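Local coordinates for protein malate dehydrogenase (Porphyromonas gingivalis, PDB 3FI9) that probably catalyses the NAD-dependent interconversion of malate and oxaloacetate, at residues Ala151-Asp154 / Ser155-Gln159; Leu217-Arg220 / Val221-Gly225. One frame throughout, in Å; residues are numbered along the deposited sequence.

Contact 1 (Ala151-Asp154 / Ser155-Gln159); sequences AGLD and STRLQ
Leu153 and Arg157 lie one helical turn apart, and the leucine covers one face of the guanidinium group. Leu153 CB sits 4.2 Å above the plane of that group, over its centre. At the end of the branch, Leu153 CD1 comes within 3.8 Å of Arg157 NH2. The first torsion of Arg157 (chi1 -73°) sets CG beside the backbone N and close to Leu153 O. The extended chain then carries the guanidinium out past the Leu153 side chain. The Leu153 carbonyl accepts the backbone N-H of Arg157, with Arg157 N at 2.9 Å from Leu153 O. The next bond of the helix joins Leu158 N to Asp154 O. At the start of the helix, Thr156 N binds Gly152 O at 3.0 Å, and Thr156 CG2 rests against the same oxygen. A water bridges Ala151 O and Ser155 OG, 2.6 Å from each, and Thr178 N also bonds to this hydroxyl. Thr156 OG1 hydrogen-bonds to the carbonyl of His56 of the second subunit, and that histidine also packs on Leu153 and Arg157. Asp154 OD2 takes the N-H of Gly183, and the Asp154 side chain touches His182, the predicted proton acceptor. Asp154 OD1 stays 4.7 Å from Arg157 NH1, too far for a salt bridge. The first turn of helix 153-166 thus carries Arg157, a predicted substrate-binding residue, and Asp154 together. The placement is consistent with the Asp-His pair of the LDH/MDH superfamily. The apolar cover of Leu153 on one guanidinium face probably limits how that group can swing, consistent with a cation placed to meet a carboxylate substrate.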
loop_
_atom_site.group_PDB
_atom_site.type_symbol
_atom_site.label_atom_id
_atom_site.label_comp_id
_atom_site.label_asym_id
_atom_site.label_seq_id
_atom_site.Cartn_x
_atom_site.Cartn_y
_atom_site.Cartn_z
ATOM N N ALA A 151 -7.387 1.729 -17.227
ATOM C CA ALA A 151 -8.569 2.400 -17.690
ATOM C C ALA A 151 -9.780 2.098 -16.809
ATOM O O ALA A 151 -10.891 2.500 -17.163
ATOM C CB ALA A 151 -8.871 2.002 -19.147
ATOM N N GLY A 152 -9.578 1.396 -15.685
ATOM C CA GLY A 152 -10.720 0.861 -14.882
ATOM C C GLY A 152 -11.254 1.852 -13.829
ATOM O O GLY A 152 -12.335 1.655 -13.241
ATOM N N LEU A 153 -10.473 2.887 -13.533
ATOM C CA LEU A 153 -10.862 3.834 -12.458
ATOM C C LEU A 153 -12.164 4.555 -12.755
ATOM O O LEU A 153 -12.872 4.909 -11.823
ATOM C CB LEU A 153 -9.757 4.856 -12.105
ATOM C CG LEU A 153 -8.448 4.313 -11.483
ATOM C CD1 LEU A 153 -7.568 5.460 -10.912
ATOM C CD2 LEU A 153 -8.683 3.266 -10.370
ATOM N N ASP A 154 -12.478 4.797 -14.022
ATOM C CA ASP A 154 -13.764 5.445 -14.331
ATOM C C ASP A 154 -14.900 4.494 -13.894
ATOM O O ASP A 154 -15.928 4.935 -13.364
ATOM C CB ASP A 154 -13.891 5.794 -15.842
ATOM C CG ASP A 154 -13.210 7.147 -16.216
ATOM O OD1 ASP A 154 -12.765 7.902 -15.328
ATOM O OD2 ASP A 154 -13.107 7.457 -17.422
ATOM N N SER A 155 -14.689 3.194 -14.098
ATOM C CA SER A 155 -15.689 2.201 -13.716
ATOM C C SER A 155 -15.832 1.998 -12.185
ATOM O O SER A 155 -16.949 1.848 -11.678
ATOM C CB SER A 155 -15.426 0.872 -14.432
ATOM O OG SER A 155 -15.578 0.997 -15.850
ATOM N N THR A 156 -14.722 2.025 -11.441
ATOM C CA THR A 156 -14.785 1.847 -9.970
ATOM C C THR A 156 -15.325 3.121 -9.348
ATOM O O THR A 156 -16.062 3.076 -8.353
ATOM C CB THR A 156 -13.398 1.490 -9.346
ATOM O OG1 THR A 156 -12.455 2.570 -9.556
ATOM C CG2 THR A 156 -12.866 0.231 -9.979
ATOM N N ARG A 157 -15.023 4.253 -9.965
ATOM C CA ARG A 157 -15.544 5.510 -9.443
ATOM C C ARG A 157 -17.061 5.558 -9.722
ATOM O O ARG A 157 -17.852 5.933 -8.867
ATOM C CB ARG A 157 -14.819 6.676 -10.074
ATOM C CG ARG A 157 -13.399 6.814 -9.530
ATOM C CD ARG A 157 -12.624 7.968 -10.261
ATOM N NE ARG A 157 -11.272 8.055 -9.722
ATOM C CZ ARG A 157 -10.270 8.708 -10.316
ATOM N NH1 ARG A 157 -10.462 9.335 -11.461
ATOM N NH2 ARG A 157 -9.068 8.741 -9.759
ATOM N N LEU A 158 -17.473 5.125 -10.896
ATOM C CA LEU A 158 -18.925 5.063 -11.137
ATOM C C LEU A 158 -19.618 4.142 -10.126
ATOM O O LEU A 158 -20.690 4.460 -9.605
ATOM C CB LEU A 158 -19.233 4.667 -12.577
ATOM C CG LEU A 158 -20.713 4.523 -12.970
ATOM C CD1 LEU A 158 -21.417 5.845 -12.899
ATOM C CD2 LEU A 158 -20.813 4.007 -14.423
ATOM N N GLN A 159 -19.006 2.998 -9.853
ATOM C CA GLN A 159 -19.546 2.080 -8.850
ATOM C C GLN A 159 -19.660 2.751 -7.494
ATOM O O GLN A 159 -20.705 2.672 -6.822
ATOM C CB GLN A 159 -18.703 0.797 -8.749
ATOM C CG GLN A 159 -19.306 -0.260 -7.786
ATOM C CD GLN A 159 -18.340 -1.394 -7.482
ATOM O OE1 GLN A 159 -17.186 -1.138 -7.115
ATOM N NE2 GLN A 159 -18.799 -2.643 -7.618
HETATM O O HOH W 1 -13.500 2.217 -16.851
#

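Contact 2 (Leu217-Arg220 / Val221-Gly225)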
loop_
_atom_site.group_PDB
_atom_site.type_symbol
_atom_site.label_atom_id
_atom_site.label_comp_id
_atom_site.label_asym_id
_atom_site.label_seq_id
_atom_site.Cartn_x
_atom_site.Cartn_y
_atom_site.Cartn_z
ATOM N N LEU A 217 -24.047 12.955 -10.837
ATOM C CA LEU A 217 -23.286 11.766 -10.453
ATOM C C LEU A 217 -22.220 11.445 -11.518
ATOM O O LEU A 217 -21.043 11.220 -11.194
ATOM C CB LEU A 217 -24.240 10.592 -10.207
ATOM C CG LEU A 217 -23.725 9.300 -9.573
ATOM C CD1 LEU A 217 -24.812 8.510 -8.885
ATOM C CD2 LEU A 217 -23.041 8.431 -10.590
ATOM N N LYS A 218 -22.618 11.432 -12.787
ATOM C CA LYS A 218 -21.647 11.226 -13.854
ATOM C C LYS A 218 -20.510 12.251 -13.816
ATOM O O LYS A 218 -19.322 11.917 -14.035
ATOM C CB LYS A 218 -22.331 11.203 -15.222
ATOM C CG LYS A 218 -23.230 9.984 -15.323
ATOM C CD LYS A 218 -23.845 9.724 -16.673
ATOM C CE LYS A 218 -23.484 10.729 -17.691
ATOM N NZ LYS A 218 -24.496 11.790 -17.601
ATOM N N GLN A 219 -20.867 13.506 -13.530
ATOM C CA GLN A 219 -19.865 14.556 -13.446
ATOM C C GLN A 219 -18.908 14.332 -12.266
ATOM O O GLN A 219 -17.733 14.695 -12.359
ATOM C CB GLN A 219 -20.538 15.919 -13.343
ATOM C CG GLN A 219 -19.804 17.011 -14.067
ATOM C CD GLN A 219 -19.429 16.632 -15.487
ATOM O OE1 GLN A 219 -18.343 16.929 -15.929
ATOM N NE2 GLN A 219 -20.316 15.953 -16.188
ATOM N N ARG A 220 -19.367 13.723 -11.170
ATOM C CA ARG A 220 -18.435 13.438 -10.058
ATOM C C ARG A 220 -17.443 12.344 -10.462
ATOM O O ARG A 220 -16.335 12.295 -9.937
ATOM C CB ARG A 220 -19.149 12.998 -8.769
ATOM C CG ARG A 220 -20.015 14.108 -8.132
ATOM C CD ARG A 220 -20.471 13.775 -6.737
ATOM N NE ARG A 220 -21.488 12.730 -6.714
ATOM C CZ ARG A 220 -22.788 12.936 -6.904
ATOM N NH1 ARG A 220 -23.230 14.159 -7.145
ATOM N NH2 ARG A 220 -23.649 11.919 -6.871
ATOM N N VAL A 221 -17.854 11.455 -11.369
ATOM C CA VAL A 221 -16.917 10.481 -11.941
ATOM C C VAL A 221 -15.907 11.153 -12.851
ATOM O O VAL A 221 -14.705 11.002 -12.667
ATOM C CB VAL A 221 -17.684 9.346 -12.682
ATOM C CG1 VAL A 221 -16.714 8.359 -13.395
ATOM C CG2 VAL A 221 -18.542 8.624 -11.694
ATOM N N VAL A 222 -16.402 11.937 -13.819
ATOM C CA VAL A 222 -15.524 12.721 -14.707
ATOM C C VAL A 222 -14.442 13.527 -13.963
ATOM O O VAL A 222 -13.255 13.542 -14.363
ATOM C CB VAL A 222 -16.358 13.671 -15.620
ATOM C CG1 VAL A 222 -15.425 14.607 -16.388
ATOM C CG2 VAL A 222 -17.273 12.866 -16.558
ATOM N N LYS A 223 -14.849 14.183 -12.879
ATOM C CA LYS A 223 -13.977 15.027 -12.058
ATOM C C LYS A 223 -13.379 14.280 -10.864
ATOM O O LYS A 223 -12.887 14.896 -9.938
ATOM C CB LYS A 223 -14.756 16.218 -11.495
ATOM C CG LYS A 223 -15.268 17.137 -12.575
ATOM C CD LYS A 223 -14.143 17.994 -13.110
ATOM C CE LYS A 223 -14.545 18.667 -14.420
ATOM N NZ LYS A 223 -13.532 19.713 -14.800
ATOM N N GLY A 224 -13.437 12.952 -10.901
ATOM C CA GLY A 224 -12.981 12.153 -9.754
ATOM C C GLY A 224 -11.523 12.393 -9.371
ATOM O O GLY A 224 -11.191 12.397 -8.187
ATOM N N GLY A 225 -10.645 12.545 -10.362
ATOM C CA GLY A 225 -9.207 12.843 -10.111
ATOM C C GLY A 225 -8.916 14.230 -9.510
ATOM O O GLY A 225 -8.122 14.363 -8.560
#
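Gln219 and Val222 meet at an angle, three residues apart on the last turn of helix 211-222. Gln219 OE1 lies 3.8 Å from both CB and CG1 of Val222. The glutamine chain bends at chi2 (49°), which folds its amide back toward the valine. The other methyl of Val222, CG2, stands 3.4 Å from Lys218 O. That carbonyl also receives the valine's own N-H, with Val222 N 2.9 Å from Lys218 O. Val221 CG2 reaches Leu217 O at 3.6 Å, beside the backbone bond from Val221 N to the same oxygen. The Val221 side chain packs on Glu161 of helix 153-166 and on Met186 of strand 186-188. Arg220 bends at chi3 (-72°) and turns back along its own helix. One face of its guanidinium lies over Leu217 CA, 3.6 Å from the plane and offset toward the rim. Its NE makes a salt bridge with Glu161, so the charged end is tied to the neighbouring helix. Lys223 closes the turn. Its backbone N bonds to Gln219 O at 3.0 Å, and its CB and CG lie against that carbonyl while the rest of the chain leads away. Lys223 is the first residue to leave helical angles and is also the N-cap position of helix 224-232. Gly224 N no longer follows the pattern: it bonds to Val221 O, 2.9 Å away, rather than to Arg220 O. This is a break between two consecutive helices in the alpha/beta C-terminal domain, with Leu217, Val221 and Gly224 buried and Gln219, Arg220 and Lys223 exposed.

Overall arrangement
Both contacts are local helical turns within the range of the alpha/beta C-terminal domain, and their centres are 10 Å apart. Contact 1 is largely buried and begins a helix. Contact 2 is partly exposed and marks where one helix gives way to another. Helices 153-166 and 211-222 pack together: Leu158 CD1 meets Leu217 CD2 at 3.8 Å, and Val221 CG1 comes to 3.5 Å from Asp154 O. Arg157 NH1 also approaches Gly225 N at the start of helix 224-232. In contact 1, Asp154 lies beside the predicted active-site His182, and Thr156 bonds to the second subunit. No other chain of the assembly touches contact 2, whose charged side chains lie mainly at the surface.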